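Local coordinates for protein elongation factor 1-beta (Pyrococcus horikoshii OT-3, PDB 7CSL) that probably promotes the exchange of GDP for GTP on elongation factor 1-alpha, so that the factor can again take up aminoacyl-tRNA, at residues Leu28-Glu42 with Leu53-Phe67. Sequence-based numbering, arbitrary orientation.
Sequences LKKVIPEKYGLAKVE and LKFYVLGRDEEGYSF
Lys40 lies alongside Tyr56, its CE 3.8 Å above the centre of the ring and its NZ over the same face in a cation-pi contact. With CG set between the backbone N and the carbonyl carbon (chi1 62°) and the chain extended beyond it, the lysine runs the way the ring points, and NZ reaches Glu42 OE2 at 3.0 Å from above the carboxylate plane. Lys54 NZ donates to Tyr56 OH at 2.8 Å and makes a long salt bridge to Glu42 OE1. With an alanine here in place of Tyr56, Lys40 would probably lose the surface that steers its chain, and Lys54 its phenolic acceptor.

A classic beta bulge puts Ala39 and Lys40 together opposite Tyr56: Ala39 N donates to Tyr56 O (2.8 Å), while Tyr56 N donates to Lys40 O. The strands, 37-42 and 53-59, form the antiparallel hairpin of a ferredoxin-like alpha/beta sandwich. On its helix-covered face Val41 CG1 sits 3.9 Å above the centre of the Phe55 ring, and Leu28 CD1 from the preceding helix meets Phe55 CZ at 3.4 Å; Phe74 of helix 67-75 also touches this ring.

Beyond the strands, Tyr36 OH accepts Ser66 N at 3.1 Å (163° at the hydrogen), while Ser66 OG caps helix 67-75 through Glu69 N. Tyr65 turns an edge toward the face of Tyr36, planes 76° apart. Its own ring is sandwiched between Lys35 CE, 3.8 Å from the centroid, and Arg60 CB on the opposite face, and a water links Tyr65 OH to Lys35 O.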
ATOM      1  N   LEU C  28     -21.888  -3.772 -13.056  1.00 42.70           N
ATOM      2  CA  LEU C  28     -20.655  -3.082 -12.707  1.00 43.84           C
ATOM      3  C   LEU C  28     -19.772  -2.884 -13.931  1.00 40.36           C
ATOM      4  O   LEU C  28     -19.160  -1.840 -14.090  1.00 41.36           O
ATOM      5  CB  LEU C  28     -19.894  -3.908 -11.682  1.00 39.56           C
ATOM      6  CG  LEU C  28     -20.571  -3.953 -10.332  1.00 39.44           C
ATOM      7  CD1 LEU C  28     -19.927  -5.068  -9.485  1.00 37.84           C
ATOM      8  CD2 LEU C  28     -20.484  -2.594  -9.664  1.00 40.54           C
ATOM      9  N   LYS C  29     -19.708  -3.890 -14.791  1.00 42.43           N
ATOM     10  CA  LYS C  29     -18.892  -3.765 -15.997  1.00 42.38           C
ATOM     11  C   LYS C  29     -19.337  -2.567 -16.847  1.00 45.70           C
ATOM     12  O   LYS C  29     -18.495  -1.832 -17.331  1.00 38.00           O
ATOM     13  CB  LYS C  29     -18.888  -5.055 -16.797  1.00 45.23           C
ATOM     14  CG  LYS C  29     -17.994  -6.137 -16.210  1.00 44.68           C
ATOM     15  CD  LYS C  29     -18.298  -7.500 -16.819  1.00 47.65           C
ATOM     16  CE  LYS C  29     -17.177  -8.478 -16.542  1.00 49.00           C
ATOM     17  NZ  LYS C  29     -17.540  -9.881 -16.890  1.00 55.06           N
ATOM     18  N   LYS C  30     -20.647  -2.328 -16.943  1.00 45.77           N
ATOM     19  CA  LYS C  30     -21.189  -1.250 -17.783  1.00 45.36           C
ATOM     20  C   LYS C  30     -20.906   0.175 -17.267  1.00 44.23           C
ATOM     21  O   LYS C  30     -21.096   1.114 -18.015  1.00 44.83           O
ATOM     22  CB  LYS C  30     -22.717  -1.431 -17.982  1.00 49.72           C
ATOM     23  CG  LYS C  30     -23.089  -2.701 -18.757  1.00 53.86           C
ATOM     24  CD  LYS C  30     -24.598  -3.006 -18.696  1.00 57.99           C
ATOM     25  CE  LYS C  30     -25.406  -1.962 -19.455  1.00 64.66           C
ATOM     26  NZ  LYS C  30     -26.721  -2.458 -19.979  1.00 73.97           N
ATOM     27  N   VAL C  31     -20.522   0.339 -15.994  1.00 44.47           N
ATOM     28  CA  VAL C  31     -20.256   1.675 -15.422  1.00 40.88           C
ATOM     29  C   VAL C  31     -18.767   2.014 -15.280  1.00 44.94           C
ATOM     30  O   VAL C  31     -18.468   3.095 -14.861  1.00 42.65           O
ATOM     31  CB  VAL C  31     -20.948   1.919 -14.048  1.00 45.46           C
ATOM     32  CG1 VAL C  31     -22.446   1.709 -14.162  1.00 45.12           C
ATOM     33  CG2 VAL C  31     -20.348   1.054 -12.904  1.00 43.57           C
ATOM     34  N   ILE C  32     -17.845   1.097 -15.594  1.00 42.73           N
ATOM     35  CA  ILE C  32     -16.417   1.484 -15.752  1.00 38.85           C
ATOM     36  C   ILE C  32     -16.295   2.500 -16.912  1.00 39.33           C
ATOM     37  O   ILE C  32     -16.676   2.199 -18.036  1.00 38.36           O
ATOM     38  CB  ILE C  32     -15.520   0.292 -16.080  1.00 37.15           C
ATOM     39  CG1 ILE C  32     -15.542  -0.740 -14.924  1.00 35.61           C
ATOM     40  CG2 ILE C  32     -14.084   0.753 -16.325  1.00 38.33           C
ATOM     41  CD1 ILE C  32     -15.197  -2.132 -15.380  1.00 38.68           C
ATOM     42  N   PRO C  33     -15.739   3.691 -16.650  1.00 38.88           N
ATOM     43  CA  PRO C  33     -15.625   4.680 -17.735  1.00 40.05           C
ATOM     44  C   PRO C  33     -14.739   4.252 -18.907  1.00 42.59           C
ATOM     45  O   PRO C  33     -13.785   3.484 -18.725  1.00 48.14           O
ATOM     46  CB  PRO C  33     -15.046   5.898 -17.036  1.00 40.09           C
ATOM     47  CG  PRO C  33     -15.401   5.742 -15.599  1.00 41.40           C
ATOM     48  CD  PRO C  33     -15.378   4.261 -15.342  1.00 42.96           C
ATOM     49  N   GLU C  34     -15.044   4.796 -20.086  1.00 46.29           N
ATOM     50  CA  GLU C  34     -14.462   4.377 -21.350  1.00 49.22           C
ATOM     51  C   GLU C  34     -12.932   4.350 -21.370  1.00 41.33           C
ATOM     52  O   GLU C  34     -12.371   3.449 -21.978  1.00 41.24           O
ATOM     53  CB  GLU C  34     -14.971   5.243 -22.532  1.00 51.58           C
ATOM     54  CG  GLU C  34     -14.568   4.709 -23.918  1.00 50.95           C
ATOM     55  CD  GLU C  34     -14.929   5.643 -25.083  1.00 60.43           C
ATOM     56  OE1 GLU C  34     -15.960   6.347 -24.997  1.00 62.59           O
ATOM     57  OE2 GLU C  34     -14.193   5.656 -26.108  1.00 59.53           O
ATOM     58  N   LYS C  35     -12.271   5.328 -20.758  1.00 37.39           N
ATOM     59  CA  LYS C  35     -10.803   5.362 -20.765  1.00 39.58           C
ATOM     60  C   LYS C  35     -10.167   4.335 -19.807  1.00 41.23           C
ATOM     61  O   LYS C  35      -8.959   4.180 -19.866  1.00 44.46           O
ATOM     62  CB  LYS C  35     -10.206   6.751 -20.482  1.00 42.57           C
ATOM     63  CG  LYS C  35     -10.374   7.312 -19.078  1.00 47.00           C
ATOM     64  CD  LYS C  35      -9.732   8.706 -19.015  1.00 48.60           C
ATOM     65  CE  LYS C  35      -9.566   9.248 -17.602  1.00 50.79           C
ATOM     66  NZ  LYS C  35     -10.848   9.183 -16.857  1.00 58.27           N
ATOM     67  N   TYR C  36     -10.955   3.642 -18.974  1.00 38.82           N
ATOM     68  CA  TYR C  36     -10.429   2.495 -18.187  1.00 37.09           C
ATOM     69  C   TYR C  36     -10.724   1.207 -18.938  1.00 38.75           C
ATOM     70  O   TYR C  36     -11.580   1.176 -19.804  1.00 45.21           O
ATOM     71  CB  TYR C  36     -11.024   2.483 -16.789  1.00 35.91           C
ATOM     72  CG  TYR C  36     -10.802   3.751 -16.034  1.00 37.70           C
ATOM     73  CD1 TYR C  36      -9.652   3.956 -15.297  1.00 38.73           C
ATOM     74  CD2 TYR C  36     -11.738   4.765 -16.053  1.00 40.63           C
ATOM     75  CE1 TYR C  36      -9.461   5.136 -14.611  1.00 43.79           C
ATOM     76  CE2 TYR C  36     -11.552   5.946 -15.371  1.00 36.46           C
ATOM     77  CZ  TYR C  36     -10.411   6.127 -14.660  1.00 40.93           C
ATOM     78  OH  TYR C  36     -10.198   7.271 -13.962  1.00 39.85           O
ATOM     79  N   GLY C  37      -9.989   0.159 -18.632  1.00 37.12           N
ATOM     80  CA  GLY C  37     -10.252  -1.134 -19.184  1.00 38.01           C
ATOM     81  C   GLY C  37     -10.404  -2.095 -18.070  1.00 34.02           C
ATOM     82  O   GLY C  37     -10.339  -1.716 -16.921  1.00 40.29           O
ATOM     83  N   LEU C  38     -10.562  -3.364 -18.404  1.00 36.76           N
ATOM     84  CA  LEU C  38     -10.797  -4.392 -17.410  1.00 38.94           C
ATOM     85  C   LEU C  38     -10.046  -5.641 -17.800  1.00 39.17           C
ATOM     86  O   LEU C  38     -10.289  -6.188 -18.862  1.00 33.65           O
ATOM     87  CB  LEU C  38     -12.301  -4.694 -17.335  1.00 39.38           C
ATOM     88  CG  LEU C  38     -12.742  -5.723 -16.314  1.00 37.72           C
ATOM     89  CD1 LEU C  38     -12.483  -5.258 -14.888  1.00 38.90           C
ATOM     90  CD2 LEU C  38     -14.221  -5.991 -16.457  1.00 40.56           C
ATOM     91  N   ALA C  39      -9.127  -6.088 -16.952  1.00 39.54           N
ATOM     92  CA  ALA C  39      -8.335  -7.282 -17.272  1.00 40.14           C
ATOM     93  C   ALA C  39      -9.097  -8.551 -16.933  1.00 37.04           C
ATOM     94  O   ALA C  39      -9.058  -9.478 -17.700  1.00 38.80           O
ATOM     95  CB  ALA C  39      -6.956  -7.262 -16.576  1.00 39.92           C
ATOM     96  N   LYS C  40      -9.807  -8.555 -15.803  1.00 38.45           N
ATOM     97  CA  LYS C  40     -10.568  -9.698 -15.341  1.00 41.13           C
ATOM     98  C   LYS C  40     -11.358  -9.397 -14.068  1.00 37.91           C
ATOM     99  O   LYS C  40     -11.097  -8.436 -13.345  1.00 35.08           O
ATOM    100  CB  LYS C  40      -9.676 -10.912 -15.045  1.00 43.11           C
ATOM    101  CG  LYS C  40      -8.660 -10.699 -13.942  1.00 42.94           C
ATOM    102  CD  LYS C  40      -7.925 -11.999 -13.705  1.00 47.44           C
ATOM    103  CE  LYS C  40      -7.021 -11.870 -12.500  1.00 50.37           C
ATOM    104  NZ  LYS C  40      -6.205 -13.097 -12.394  1.00 60.85           N
ATOM    105  N   VAL C  41     -12.318 -10.260 -13.795  1.00 33.50           N
ATOM    106  CA  VAL C  41     -13.077 -10.198 -12.560  1.00 37.00           C
ATOM    107  C   VAL C  41     -12.892 -11.543 -11.879  1.00 40.77           C
ATOM    108  O   VAL C  41     -13.098 -12.564 -12.516  1.00 42.83           O
ATOM    109  CB  VAL C  41     -14.571  -9.938 -12.828  1.00 34.82           C
ATOM    110  CG1 VAL C  41     -15.278  -9.608 -11.524  1.00 35.45           C
ATOM    111  CG2 VAL C  41     -14.737  -8.777 -13.794  1.00 35.73           C
ATOM    112  N   GLU C  42     -12.499 -11.528 -10.610  1.00 39.19           N
ATOM    113  CA  GLU C  42     -12.417 -12.730  -9.828  1.00 42.87           C
ATOM    114  C   GLU C  42     -13.429 -12.663  -8.702  1.00 42.98           C
ATOM    115  O   GLU C  42     -13.772 -11.583  -8.232  1.00 35.88           O
ATOM    116  CB  GLU C  42     -11.027 -12.902  -9.264  1.00 45.65           C
ATOM    117  CG  GLU C  42      -9.985 -12.870 -10.352  1.00 55.09           C
ATOM    118  CD  GLU C  42      -8.729 -13.567  -9.954  1.00 59.48           C
ATOM    119  OE1 GLU C  42      -8.172 -13.215  -8.895  1.00 62.55           O
ATOM    120  OE2 GLU C  42      -8.300 -14.439 -10.726  1.00 63.81           O
ATOM    121  N   LEU C  53     -16.560  -9.476  -5.405  1.00 38.02           N
ATOM    122  CA  LEU C  53     -16.115  -9.404  -6.796  1.00 39.28           C
ATOM    123  C   LEU C  53     -14.860  -8.513  -6.781  1.00 41.22           C
ATOM    124  O   LEU C  53     -14.907  -7.382  -6.283  1.00 42.25           O
ATOM    125  CB  LEU C  53     -17.166  -8.768  -7.668  1.00 41.32           C
ATOM    126  CG  LEU C  53     -18.355  -9.558  -8.263  1.00 45.82           C
ATOM    127  CD1 LEU C  53     -18.905 -10.619  -7.365  1.00 48.03           C
ATOM    128  CD2 LEU C  53     -19.440  -8.576  -8.649  1.00 47.06           C
ATOM    129  N   LYS C  54     -13.768  -9.022  -7.334  1.00 42.01           N
ATOM    130  CA  LYS C  54     -12.509  -8.277  -7.477  1.00 40.19           C
ATOM    131  C   LYS C  54     -12.234  -7.958  -8.944  1.00 36.57           C
ATOM    132  O   LYS C  54     -11.947  -8.825  -9.740  1.00 33.21           O
ATOM    133  CB  LYS C  54     -11.377  -9.055  -6.822  1.00 49.12           C
ATOM    134  CG  LYS C  54     -11.405  -8.912  -5.303  1.00 51.05           C
ATOM    135  CD  LYS C  54     -10.560  -9.979  -4.616  1.00 59.18           C
ATOM    136  CE  LYS C  54      -9.071  -9.869  -4.888  1.00 60.61           C
ATOM    137  NZ  LYS C  54      -8.597 -10.784  -5.966  1.00 67.41           N
ATOM    138  N   PHE C  55     -12.419  -6.684  -9.278  1.00 33.70           N
ATOM    139  CA  PHE C  55     -12.220  -6.121 -10.593  1.00 33.60           C
ATOM    140  C   PHE C  55     -10.784  -5.627 -10.790  1.00 32.88           C
ATOM    141  O   PHE C  55     -10.335  -4.736 -10.093  1.00 35.91           O
ATOM    142  CB  PHE C  55     -13.181  -4.943 -10.792  1.00 32.03           C
ATOM    143  CG  PHE C  55     -14.623  -5.363 -10.981  1.00 34.06           C
ATOM    144  CD1 PHE C  55     -15.378  -5.796  -9.910  1.00 35.48           C
ATOM    145  CD2 PHE C  55     -15.220  -5.324 -12.238  1.00 36.96           C
ATOM    146  CE1 PHE C  55     -16.699  -6.172 -10.095  1.00 38.22           C
ATOM    147  CE2 PHE C  55     -16.532  -5.698 -12.431  1.00 34.24           C
ATOM    148  CZ  PHE C  55     -17.262  -6.141 -11.373  1.00 36.99           C
ATOM    149  N   TYR C  56     -10.096  -6.197 -11.765  1.00 34.60           N
ATOM    150  CA  TYR C  56      -8.741  -5.787 -12.146  1.00 32.32           C
ATOM    151  C   TYR C  56      -8.893  -4.686 -13.191  1.00 36.32           C
ATOM    152  O   TYR C  56      -8.914  -4.941 -14.399  1.00 42.56           O
ATOM    153  CB  TYR C  56      -7.948  -6.987 -12.617  1.00 38.66           C
ATOM    154  CG  TYR C  56      -7.671  -7.924 -11.478  1.00 36.11           C
ATOM    155  CD1 TYR C  56      -8.711  -8.655 -10.874  1.00 37.63           C
ATOM    156  CD2 TYR C  56      -6.400  -8.051 -10.953  1.00 42.25           C
ATOM    157  CE1 TYR C  56      -8.483  -9.473  -9.781  1.00 42.03           C
ATOM    158  CE2 TYR C  56      -6.149  -8.903  -9.865  1.00 40.76           C
ATOM    159  CZ  TYR C  56      -7.200  -9.614  -9.282  1.00 42.60           C
ATOM    160  OH  TYR C  56      -6.994 -10.466  -8.194  1.00 48.60           O
ATOM    161  N   VAL C  57      -9.025  -3.460 -12.705  1.00 33.60           N
ATOM    162  CA  VAL C  57      -9.246  -2.303 -13.584  1.00 33.68           C
ATOM    163  C   VAL C  57      -7.904  -1.839 -14.158  1.00 36.68           C
ATOM    164  O   VAL C  57      -6.974  -1.634 -13.402  1.00 36.15           O
ATOM    165  CB  VAL C  57      -9.933  -1.157 -12.830  1.00 35.42           C
ATOM    166  CG1 VAL C  57     -10.327  -0.000 -13.756  1.00 34.81           C
ATOM    167  CG2 VAL C  57     -11.222  -1.656 -12.140  1.00 37.75           C
ATOM    168  N   LEU C  58      -7.864  -1.613 -15.483  1.00 35.13           N
ATOM    169  CA  LEU C  58      -6.728  -1.074 -16.190  1.00 35.65           C
ATOM    170  C   LEU C  58      -6.843   0.434 -16.318  1.00 33.90           C
ATOM    171  O   LEU C  58      -7.907   0.998 -16.668  1.00 34.84           O
ATOM    172  CB  LEU C  58      -6.604  -1.695 -17.591  1.00 34.94           C
ATOM    173  CG  LEU C  58      -6.598  -3.216 -17.583  1.00 40.01           C
ATOM    174  CD1 LEU C  58      -6.685  -3.788 -18.979  1.00 38.44           C
ATOM    175  CD2 LEU C  58      -5.359  -3.699 -16.813  1.00 43.71           C
ATOM    176  N   GLY C  59      -5.748   1.099 -16.058  1.00 33.43           N
ATOM    177  CA  GLY C  59      -5.688   2.552 -16.167  1.00 31.71           C
ATOM    178  C   GLY C  59      -4.305   3.044 -16.553  1.00 36.30           C
ATOM    179  O   GLY C  59      -3.489   2.283 -17.089  1.00 37.18           O
ATOM    180  N   ARG C  60      -4.043   4.315 -16.233  1.00 38.89           N
ATOM    181  CA  ARG C  60      -2.790   5.000 -16.559  1.00 42.47           C
ATOM    182  C   ARG C  60      -2.219   5.753 -15.360  1.00 37.77           C
ATOM    183  O   ARG C  60      -2.932   6.360 -14.586  1.00 38.07           O
ATOM    184  CB  ARG C  60      -2.975   5.991 -17.725  1.00 41.36           C
ATOM    185  CG  ARG C  60      -3.049   5.287 -19.067  1.00 44.95           C
ATOM    186  CD  ARG C  60      -2.722   6.216 -20.224  1.00 50.33           C
ATOM    187  NE  ARG C  60      -1.289   6.511 -20.338  1.00 56.10           N
ATOM    188  CZ  ARG C  60      -0.346   5.662 -20.775  1.00 60.67           C
ATOM    189  NH1 ARG C  60      -0.632   4.409 -21.134  1.00 61.06           N
ATOM    190  NH2 ARG C  60       0.919   6.065 -20.827  1.00 64.36           N
ATOM    191  N   ASP C  61      -0.903   5.725 -15.239  1.00 44.87           N
ATOM    192  CA  ASP C  61      -0.263   6.294 -14.086  1.00 42.18           C
ATOM    193  C   ASP C  61      -0.013   7.777 -14.400  1.00 44.82           C
ATOM    194  O   ASP C  61       1.117   8.172 -14.671  1.00 47.95           O
ATOM    195  CB  ASP C  61       1.007   5.509 -13.811  1.00 40.87           C
ATOM    196  CG  ASP C  61       1.732   5.967 -12.602  1.00 43.58           C
ATOM    197  OD1 ASP C  61       1.294   6.943 -11.932  1.00 46.02           O
ATOM    198  OD2 ASP C  61       2.783   5.324 -12.345  1.00 41.27           O
ATOM    199  N   GLU C  62      -1.094   8.566 -14.295  1.00 51.12           N
ATOM    200  CA  GLU C  62      -1.186   9.997 -14.688  1.00 49.39           C
ATOM    201  C   GLU C  62      -2.304  10.686 -13.953  1.00 46.56           C
ATOM    202  O   GLU C  62      -3.300  10.049 -13.611  1.00 40.15           O
ATOM    203  CB  GLU C  62      -1.638  10.151 -16.133  1.00 47.07           C
ATOM    204  CG  GLU C  62      -0.797   9.522 -17.173  1.00 49.55           C
ATOM    205  CD  GLU C  62      -1.420   9.659 -18.527  1.00 47.13           C
ATOM    206  OE1 GLU C  62      -2.290  10.540 -18.731  1.00 51.08           O
ATOM    207  OE2 GLU C  62      -1.050   8.865 -19.400  1.00 53.57           O
ATOM    208  N   GLU C  63      -2.195  12.015 -13.823  1.00 51.00           N
ATOM    209  CA  GLU C  63      -3.324  12.870 -13.380  1.00 50.89           C
ATOM    210  C   GLU C  63      -4.512  12.636 -14.306  1.00 44.70           C
ATOM    211  O   GLU C  63      -4.336  12.380 -15.495  1.00 41.94           O
ATOM    212  CB  GLU C  63      -2.951  14.374 -13.415  1.00 57.79           C
ATOM    213  CG  GLU C  63      -4.027  15.308 -12.842  1.00 64.35           C
ATOM    214  CD  GLU C  63      -3.504  16.667 -12.345  1.00 73.57           C
ATOM    215  OE1 GLU C  63      -2.287  16.935 -12.417  1.00 73.16           O
ATOM    216  OE2 GLU C  63      -4.324  17.487 -11.869  1.00 80.64           O
ATOM    217  N   GLY C  64      -5.714  12.729 -13.760  1.00 40.62           N
ATOM    218  CA  GLY C  64      -6.926  12.436 -14.508  1.00 44.58           C
ATOM    219  C   GLY C  64      -7.410  10.996 -14.356  1.00 44.63           C
ATOM    220  O   GLY C  64      -8.572  10.720 -14.600  1.00 47.03           O
ATOM    221  N   TYR C  65      -6.530  10.079 -13.964  1.00 43.47           N
ATOM    222  CA  TYR C  65      -6.935   8.692 -13.688  1.00 45.41           C
ATOM    223  C   TYR C  65      -6.978   8.423 -12.185  1.00 44.22           C
ATOM    224  O   TYR C  65      -6.107   8.850 -11.419  1.00 43.72           O
ATOM    225  CB  TYR C  65      -6.021   7.697 -14.364  1.00 43.69           C
ATOM    226  CG  TYR C  65      -6.120   7.630 -15.877  1.00 46.82           C
ATOM    227  CD1 TYR C  65      -5.651   8.693 -16.691  1.00 45.29           C
ATOM    228  CD2 TYR C  65      -6.609   6.492 -16.506  1.00 43.61           C
ATOM    229  CE1 TYR C  65      -5.678   8.599 -18.075  1.00 46.63           C
ATOM    230  CE2 TYR C  65      -6.669   6.410 -17.898  1.00 45.98           C
ATOM    231  CZ  TYR C  65      -6.200   7.461 -18.679  1.00 42.71           C
ATOM    232  OH  TYR C  65      -6.278   7.358 -20.050  1.00 39.69           O
ATOM    233  N   SER C  66      -8.029   7.733 -11.797  1.00 39.10           N
ATOM    234  CA  SER C  66      -8.314   7.451 -10.423  1.00 40.79           C
ATOM    235  C   SER C  66      -9.140   6.181 -10.386  1.00 36.72           C
ATOM    236  O   SER C  66     -10.236   6.110 -10.957  1.00 34.72           O
ATOM    237  CB  SER C  66      -9.079   8.616  -9.811  1.00 44.46           C
ATOM    238  OG  SER C  66      -9.681   8.249  -8.609  1.00 42.97           O
ATOM    239  N   PHE C  67      -8.619   5.156  -9.728  1.00 33.30           N
ATOM    240  CA  PHE C  67      -9.442   3.975  -9.434  1.00 32.66           C
ATOM    241  C   PHE C  67     -10.490   4.309  -8.355  1.00 34.81           C
ATOM    242  O   PHE C  67     -11.532   3.691  -8.327  1.00 35.12           O
ATOM    243  CB  PHE C  67      -8.562   2.767  -9.052  1.00 32.70           C
ATOM    244  CG  PHE C  67      -7.597   2.396 -10.120  1.00 35.07           C
ATOM    245  CD1 PHE C  67      -8.053   1.957 -11.370  1.00 34.52           C
ATOM    246  CD2 PHE C  67      -6.242   2.573  -9.936  1.00 37.83           C
ATOM    247  CE1 PHE C  67      -7.169   1.657 -12.378  1.00 36.05           C
ATOM    248  CE2 PHE C  67      -5.358   2.266 -10.942  1.00 39.02           C
ATOM    249  CZ  PHE C  67      -5.826   1.809 -12.179  1.00 35.51           C
TER
HETATM  250  O   HOH W   1      -6.363   4.843 -21.228  1.00 49.15           O